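Long-range contact in Sn-glycerol-3-phosphate ABC transporter substrate-binding protein UspB (Mycobacterium tuberculosis, PDB 4MFI), which probably serves as the substrate-binding subunit of an ABC transporter, capturing glycerophosphocholine for uptake: residues A[290-304]-A[370-382]. Residues are numbered along the deposited sequence; the frame is centred on the assembly and turned at random.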
ATOM      1  N   ALA A 290      -3.616  -5.189  15.333  1.00  6.85           N
ATOM      2  CA  ALA A 290      -2.243  -5.166  15.803  1.00  6.13           C
ATOM      3  C   ALA A 290      -1.326  -4.830  14.639  1.00  7.21           C
ATOM      4  O   ALA A 290      -1.629  -5.156  13.481  1.00  6.85           O
ATOM      5  CB  ALA A 290      -1.871  -6.522  16.388  1.00  7.12           C
ATOM      6  N   PRO A 291      -0.191  -4.181  14.931  1.00  6.44           N
ATOM      7  CA  PRO A 291       0.811  -4.025  13.877  1.00  6.95           C
ATOM      8  C   PRO A 291       1.359  -5.394  13.513  1.00  7.05           C
ATOM      9  O   PRO A 291       1.280  -6.341  14.311  1.00  8.04           O
ATOM     10  CB  PRO A 291       1.897  -3.178  14.550  1.00  7.18           C
ATOM     11  CG  PRO A 291       1.773  -3.486  15.991  1.00  7.76           C
ATOM     12  CD  PRO A 291       0.296  -3.713  16.240  1.00  6.94           C
ATOM     13  N   LEU A 292       1.902  -5.511  12.312  1.00  6.30           N
ATOM     14  CA  LEU A 292       2.562  -6.748  11.935  1.00  6.73           C
ATOM     15  C   LEU A 292       3.777  -6.949  12.840  1.00  7.03           C
ATOM     16  O   LEU A 292       4.379  -5.976  13.292  1.00  8.63           O
ATOM     17  CB  LEU A 292       2.991  -6.709  10.469  1.00  6.92           C
ATOM     18  CG  LEU A 292       1.940  -7.112   9.427  1.00  8.59           C
ATOM     19  CD1 LEU A 292       0.670  -6.266   9.476  1.00 11.41           C
ATOM     20  CD2 LEU A 292       2.582  -7.079   8.050  1.00  7.30           C
ATOM     21  N   PRO A 293       4.147  -8.213  13.104  1.00  6.39           N
ATOM     22  CA  PRO A 293       5.396  -8.454  13.831  1.00  8.16           C
ATOM     23  C   PRO A 293       6.575  -7.785  13.132  1.00  6.94           C
ATOM     24  O   PRO A 293       6.667  -7.764  11.899  1.00  8.48           O
ATOM     25  CB  PRO A 293       5.556  -9.973  13.752  1.00  9.28           C
ATOM     26  CG  PRO A 293       4.169 -10.494  13.566  1.00  8.97           C
ATOM     27  CD  PRO A 293       3.459  -9.465  12.745  1.00  6.95           C
ATOM     28  N   THR A 294       7.482  -7.226  13.916  1.00  8.26           N
ATOM     29  CA  THR A 294       8.689  -6.655  13.344  1.00  8.63           C
ATOM     30  C   THR A 294       9.723  -7.761  13.145  1.00  7.52           C
ATOM     31  O   THR A 294       9.508  -8.912  13.539  1.00  8.55           O
ATOM     32  CB  THR A 294       9.277  -5.576  14.252  1.00  8.53           C
ATOM     33  OG1 THR A 294       9.794  -6.189  15.439  1.00  9.91           O
ATOM     34  CG2 THR A 294       8.206  -4.571  14.633  1.00 11.52           C
ATOM     35  N   GLY A 295      10.836  -7.417  12.514  1.00  9.08           N
ATOM     36  CA  GLY A 295      11.984  -8.300  12.516  1.00  8.79           C
ATOM     37  C   GLY A 295      12.774  -8.097  13.796  1.00  9.67           C
ATOM     38  O   GLY A 295      12.305  -7.436  14.727  1.00 11.13           O
ATOM     39  N   PRO A 296      13.987  -8.662  13.853  1.00 10.17           N
ATOM     40  CA  PRO A 296      14.845  -8.522  15.035  1.00 11.88           C
ATOM     41  C   PRO A 296      15.145  -7.058  15.317  1.00 13.55           C
ATOM     42  O   PRO A 296      15.247  -6.269  14.370  1.00 13.02           O
ATOM     43  CB  PRO A 296      16.126  -9.249  14.625  1.00 14.59           C
ATOM     44  CG  PRO A 296      15.698 -10.209  13.586  1.00 16.48           C
ATOM     45  CD  PRO A 296      14.579  -9.547  12.838  1.00 13.34           C
ATOM     46  N   ASP A 297      15.272  -6.705  16.596  1.00 15.99           N
ATOM     47  CA  ASP A 297      15.548  -5.327  17.005  1.00 17.77           C
ATOM     48  C   ASP A 297      14.555  -4.322  16.447  1.00 16.24           C
ATOM     49  O   ASP A 297      14.930  -3.204  16.078  1.00 16.32           O
ATOM     50  CB  ASP A 297      16.956  -4.923  16.594  1.00 20.01           C
ATOM     51  CG  ASP A 297      18.002  -5.666  17.355  1.00 27.23           C
ATOM     52  OD1 ASP A 297      17.743  -6.028  18.523  1.00 29.67           O
ATOM     53  OD2 ASP A 297      19.092  -5.883  16.786  1.00 27.69           O
ATOM     54  N   ALA A 298      13.296  -4.738  16.386  1.00 13.70           N
ATOM     55  CA  ALA A 298      12.206  -3.897  15.907  1.00 13.05           C
ATOM     56  C   ALA A 298      12.420  -3.397  14.483  1.00 11.84           C
ATOM     57  O   ALA A 298      11.926  -2.331  14.116  1.00 14.17           O
ATOM     58  CB  ALA A 298      11.968  -2.722  16.866  1.00 15.53           C
ATOM     59  N   ALA A 299      13.136  -4.174  13.669  1.00 11.42           N
ATOM     60  CA  ALA A 299      13.323  -3.815  12.262  1.00 10.43           C
ATOM     61  C   ALA A 299      11.979  -3.795  11.539  1.00  9.01           C
ATOM     62  O   ALA A 299      11.171  -4.706  11.713  1.00  9.10           O
ATOM     63  CB  ALA A 299      14.259  -4.794  11.591  1.00 11.63           C
ATOM     64  N   PRO A 300      11.733  -2.755  10.727  1.00  9.17           N
ATOM     65  CA  PRO A 300      10.446  -2.644  10.034  1.00  8.95           C
ATOM     66  C   PRO A 300      10.167  -3.847   9.142  1.00  8.31           C
ATOM     67  O   PRO A 300      11.021  -4.260   8.347  1.00 10.73           O
ATOM     68  CB  PRO A 300      10.616  -1.394   9.166  1.00 12.56           C
ATOM     69  CG  PRO A 300      11.653  -0.602   9.837  1.00 14.88           C
ATOM     70  CD  PRO A 300      12.579  -1.569  10.523  1.00 12.80           C
ATOM     71  N   ALA A 301       8.970  -4.402   9.280  1.00  6.33           N
ATOM     72  CA  ALA A 301       8.584  -5.560   8.482  1.00  6.51           C
ATOM     73  C   ALA A 301       7.146  -5.413   8.037  1.00  6.03           C
ATOM     74  O   ALA A 301       6.357  -6.358   8.080  1.00  7.11           O
ATOM     75  CB  ALA A 301       8.799  -6.855   9.259  1.00  7.11           C
ATOM     76  N   CYS A 302       6.816  -4.201   7.603  1.00  5.25           N
ATOM     77  CA  CYS A 302       5.474  -3.874   7.151  1.00  5.43           C
ATOM     78  C   CYS A 302       5.584  -2.915   5.977  1.00  4.61           C
ATOM     79  O   CYS A 302       6.168  -1.849   6.113  1.00  6.01           O
ATOM     80  CB  CYS A 302       4.688  -3.209   8.279  1.00  6.11           C
ATOM     81  SG  CYS A 302       2.974  -2.824   7.834  1.00  7.70           S
ATOM     82  N   PRO A 303       5.021  -3.286   4.818  1.00  4.45           N
ATOM     83  CA  PRO A 303       5.082  -2.394   3.659  1.00  5.25           C
ATOM     84  C   PRO A 303       3.989  -1.343   3.720  1.00  5.68           C
ATOM     85  O   PRO A 303       3.067  -1.415   4.541  1.00  6.61           O
ATOM     86  CB  PRO A 303       4.801  -3.340   2.490  1.00  5.46           C
ATOM     87  CG  PRO A 303       3.841  -4.327   3.086  1.00  5.67           C
ATOM     88  CD  PRO A 303       4.338  -4.553   4.498  1.00  4.98           C
ATOM     89  N   THR A 304       4.098  -0.361   2.839  1.00  7.51           N
ATOM     90  CA  THR A 304       2.999   0.558   2.607  1.00  8.81           C
ATOM     91  C   THR A 304       2.352   0.207   1.272  1.00  6.77           C
ATOM     92  O   THR A 304       2.856  -0.641   0.531  1.00  6.66           O
ATOM     93  CB  THR A 304       3.502   1.983   2.563  1.00 12.72           C
ATOM     94  OG1 THR A 304       4.427   2.088   1.483  1.00 13.75           O
ATOM     95  CG2 THR A 304       4.210   2.332   3.871  1.00 15.12           C
ATOM     96  N   VAL A 370      -3.978   2.289  16.138  1.00 10.50           N
ATOM     97  CA  VAL A 370      -3.013   1.219  15.862  1.00  8.99           C
ATOM     98  C   VAL A 370      -2.431   1.369  14.454  1.00  9.10           C
ATOM     99  O   VAL A 370      -1.209   1.297  14.261  1.00  9.61           O
ATOM    100  CB  VAL A 370      -3.639  -0.181  16.022  1.00  9.59           C
ATOM    101  CG1 VAL A 370      -2.696  -1.267  15.494  1.00 10.65           C
ATOM    102  CG2 VAL A 370      -4.000  -0.433  17.478  1.00 11.57           C
ATOM    103  N   ALA A 371      -3.300   1.604  13.475  1.00  9.53           N
ATOM    104  CA  ALA A 371      -2.856   1.785  12.095  1.00 10.20           C
ATOM    105  C   ALA A 371      -1.931   2.997  11.962  1.00 10.68           C
ATOM    106  O   ALA A 371      -0.922   2.943  11.255  1.00 11.23           O
ATOM    107  CB  ALA A 371      -4.058   1.916  11.166  1.00 12.21           C
ATOM    108  N   LEU A 372      -2.284   4.086  12.642  1.00 12.38           N
ATOM    109  CA  LEU A 372      -1.469   5.291  12.673  1.00 14.07           C
ATOM    110  C   LEU A 372      -0.091   5.033  13.251  1.00 13.05           C
ATOM    111  O   LEU A 372       0.931   5.447  12.688  1.00 15.63           O
ATOM    112  CB  LEU A 372      -2.142   6.329  13.567  1.00 17.58           C
ATOM    113  CG  LEU A 372      -3.093   7.330  12.946  1.00 25.19           C
ATOM    114  CD1 LEU A 372      -2.804   8.709  13.511  1.00 26.32           C
ATOM    115  CD2 LEU A 372      -2.871   7.329  11.473  1.00 25.55           C
ATOM    116  N   ASP A 373      -0.069   4.364  14.398  1.00 13.59           N
ATOM    117  CA  ASP A 373       1.166   4.177  15.146  1.00 13.01           C
ATOM    118  C   ASP A 373       2.158   3.259  14.446  1.00 10.42           C
ATOM    119  O   ASP A 373       3.351   3.288  14.745  1.00 11.94           O
ATOM    120  CB  ASP A 373       0.858   3.673  16.556  1.00 13.98           C
ATOM    121  CG  ASP A 373       0.195   4.736  17.424  1.00 18.07           C
ATOM    122  OD1 ASP A 373       0.240   5.933  17.061  1.00 20.57           O
ATOM    123  OD2 ASP A 373      -0.370   4.376  18.475  1.00 19.22           O
ATOM    124  N   GLN A 374       1.677   2.463  13.498  1.00  9.74           N
ATOM    125  CA  GLN A 374       2.573   1.588  12.751  1.00  8.66           C
ATOM    126  C   GLN A 374       3.358   2.332  11.661  1.00  8.59           C
ATOM    127  O   GLN A 374       4.390   1.844  11.199  1.00  9.13           O
ATOM    128  CB  GLN A 374       1.801   0.410  12.144  1.00  8.99           C
ATOM    129  CG  GLN A 374       2.717  -0.659  11.567  1.00  7.91           C
ATOM    130  CD  GLN A 374       2.008  -1.902  11.063  1.00  7.29           C
ATOM    131  OE1 GLN A 374       2.577  -2.992  11.102  1.00  8.96           O
ATOM    132  NE2 GLN A 374       0.779  -1.749  10.569  1.00  6.96           N
ATOM    133  N   LEU A 375       2.883   3.504  11.243  1.00  8.77           N
ATOM    134  CA  LEU A 375       3.525   4.226  10.131  1.00  9.30           C
ATOM    135  C   LEU A 375       5.052   4.464  10.220  1.00  9.92           C
ATOM    136  O   LEU A 375       5.752   4.319   9.211  1.00  9.78           O
ATOM    137  CB  LEU A 375       2.783   5.536   9.823  1.00 10.83           C
ATOM    138  CG  LEU A 375       1.491   5.343   9.024  1.00 12.22           C
ATOM    139  CD1 LEU A 375       0.727   6.650   8.862  1.00 14.10           C
ATOM    140  CD2 LEU A 375       1.780   4.732   7.660  1.00 13.91           C
ATOM    141  N   PRO A 376       5.579   4.815  11.413  1.00 11.10           N
ATOM    142  CA  PRO A 376       7.032   5.020  11.504  1.00 10.94           C
ATOM    143  C   PRO A 376       7.815   3.715  11.407  1.00 11.11           C
ATOM    144  O   PRO A 376       9.046   3.750  11.355  1.00 14.97           O
ATOM    145  CB  PRO A 376       7.219   5.614  12.907  1.00 13.67           C
ATOM    146  CG  PRO A 376       5.886   6.137  13.286  1.00 14.34           C
ATOM    147  CD  PRO A 376       4.901   5.225  12.654  1.00 12.58           C
ATOM    148  N   HIS A 377       7.106   2.589  11.378  1.00 10.59           N
ATOM    149  CA  HIS A 377       7.730   1.272  11.402  1.00 10.93           C
ATOM    150  C   HIS A 377       7.451   0.511  10.122  1.00 10.06           C
ATOM    151  O   HIS A 377       7.362  -0.711  10.099  1.00 13.77           O
ATOM    152  CB  HIS A 377       7.234   0.511  12.623  1.00 12.77           C
ATOM    153  CG  HIS A 377       7.415   1.269  13.894  1.00 15.04           C
ATOM    154  ND1 HIS A 377       8.656   1.504  14.443  1.00 17.97           N
ATOM    155  CD2 HIS A 377       6.521   1.880  14.706  1.00 15.55           C
ATOM    156  CE1 HIS A 377       8.518   2.208  15.553  1.00 20.02           C
ATOM    157  NE2 HIS A 377       7.232   2.451  15.733  1.00 19.65           N
ATOM    158  N   THR A 378       7.325   1.265   9.047  1.00  7.71           N
ATOM    159  CA  THR A 378       7.096   0.684   7.732  1.00  7.62           C
ATOM    160  C   THR A 378       8.345   0.814   6.863  1.00  8.83           C
ATOM    161  O   THR A 378       9.264   1.574   7.178  1.00 10.97           O
ATOM    162  CB  THR A 378       5.875   1.319   7.022  1.00  8.37           C
ATOM    163  OG1 THR A 378       6.018   2.742   7.006  1.00 10.34           O
ATOM    164  CG2 THR A 378       4.587   0.961   7.747  1.00  9.80           C
ATOM    165  N   ARG A 379       8.357   0.069   5.761  1.00  9.04           N
ATOM    166  CA  ARG A 379       9.519  -0.055   4.889  1.00  9.98           C
ATOM    167  C   ARG A 379       9.019   0.056   3.452  1.00  8.93           C
ATOM    168  O   ARG A 379       7.934  -0.446   3.132  1.00 10.64           O
ATOM    169  CB  ARG A 379      10.177  -1.434   5.140  1.00 13.06           C
ATOM    170  CG  ARG A 379      11.249  -1.908   4.142  1.00 15.72           C
ATOM    171  CD  ARG A 379      11.968  -3.171   4.656  1.00 14.34           C
ATOM    172  NE  ARG A 379      12.772  -3.815   3.612  1.00 14.91           N
ATOM    173  CZ  ARG A 379      13.581  -4.853   3.801  1.00 15.73           C
ATOM    174  NH1 ARG A 379      13.747  -5.374   5.013  1.00 17.07           N
ATOM    175  NH2 ARG A 379      14.247  -5.364   2.772  1.00 19.77           N
ATOM    176  N   THR A 380       9.788   0.722   2.592  1.00  9.23           N
ATOM    177  CA  THR A 380       9.448   0.785   1.167  1.00  8.30           C
ATOM    178  C   THR A 380       9.503  -0.606   0.533  1.00  6.56           C
ATOM    179  O   THR A 380      10.241  -1.496   0.986  1.00  8.68           O
ATOM    180  CB  THR A 380      10.346   1.767   0.394  1.00  8.83           C
ATOM    181  OG1 THR A 380      11.711   1.382   0.566  1.00 10.80           O
ATOM    182  CG2 THR A 380      10.157   3.206   0.906  1.00 10.91           C
ATOM    183  N   GLN A 381       8.695  -0.801  -0.499  1.00  5.55           N
ATOM    184  CA  GLN A 381       8.514  -2.127  -1.073  1.00  4.24           C
ATOM    185  C   GLN A 381       9.687  -2.609  -1.922  1.00  5.30           C
ATOM    186  O   GLN A 381      10.461  -1.814  -2.450  1.00  6.38           O
ATOM    187  CB  GLN A 381       7.242  -2.164  -1.908  1.00  4.69           C
ATOM    188  CG  GLN A 381       5.976  -1.924  -1.113  1.00  4.63           C
ATOM    189  CD  GLN A 381       4.749  -2.223  -1.933  1.00  4.66           C
ATOM    190  OE1 GLN A 381       4.502  -3.383  -2.288  1.00  6.34           O
ATOM    191  NE2 GLN A 381       3.985  -1.183  -2.275  1.00  6.32           N
ATOM    192  N   ASP A 382       9.799  -3.926  -2.055  1.00  4.15           N
ATOM    193  CA  ASP A 382      10.844  -4.512  -2.896  1.00  4.11           C
ATOM    194  C   ASP A 382      10.651  -4.115  -4.358  1.00  3.42           C
ATOM    195  O   ASP A 382       9.527  -4.097  -4.866  1.00  4.71           O
ATOM    196  CB  ASP A 382      10.837  -6.035  -2.775  1.00  5.80           C
ATOM    197  CG  ASP A 382      11.254  -6.529  -1.408  1.00  6.37           C
ATOM    198  OD1 ASP A 382      11.893  -5.782  -0.625  1.00  7.82           O
ATOM    199  OD2 ASP A 382      10.949  -7.705  -1.129  1.00  8.60           O
TER
HETATM  200  O   HOH W   1       4.886  -3.501  12.424  1.00 12.91           O
HETATM  201  O   HOH W   2      13.368  -4.734   7.700  1.00 26.01           O
HETATM  202  O   HOH W   3       7.331  -3.099  11.177  1.00 16.37           O
HETATM  203  O   HOH W   4       4.498   1.490  -1.331  1.00  9.12           O
HETATM  204  O   HOH W   5       6.307   0.209   1.471  1.00 19.13           O
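The amide of Gln-374 is sandwiched between two side chains, with Pro-291 CB over one face, 3.7 Å from its CD, and Cys-302 SG over the other, 3.5 Å from CD. With CG anti to the backbone N (chi1 -170°) and the chain extended beyond it, the amide reaches from helix 366-374 to the loop that follows strand 287-290. There OE1 accepts from Leu-292 N at 2.9 Å, the donor standing 38° out of the carbonyl plane. Water 1 donates to the same oxygen and to Leu-292 O, while NE2 donates to Pro-155 O of strand 144-160, so both ends of the amide are held and its rotation is fixed. One helical turn back, Val-370 CG1 packs against Pro-291 CD at 3.9 Å, the two side chains crossing at about a right angle.

Farther along, Pro-300 CB rests on His-377 O, and Arg-379 N donates to Cys-302 O at 2.9 Å with an N-H...O angle of 146°. That carbonyl also receives a CA-H...O contact from Thr-378. The methyl of Thr-304, CG2, meets Thr-378 OG1 at 3.6 Å; that hydroxyl donates to Leu-375 O and also bonds Ser-134, while Thr-304 OG1 pairs with Asp-138. Arg-379 extends past Pro-300, its NH1 joined to Pro-300 O through water 2, and makes a cation-pi contact with Trp-215.

Segment 290-304 thus offers mainly backbone N-H and C=O groups to backbone and side-chain groups of 370-382, which implies a polar match in this periplasmic-binding-protein fold, completed by waters such as that joining Ala-301 N to His-377 O.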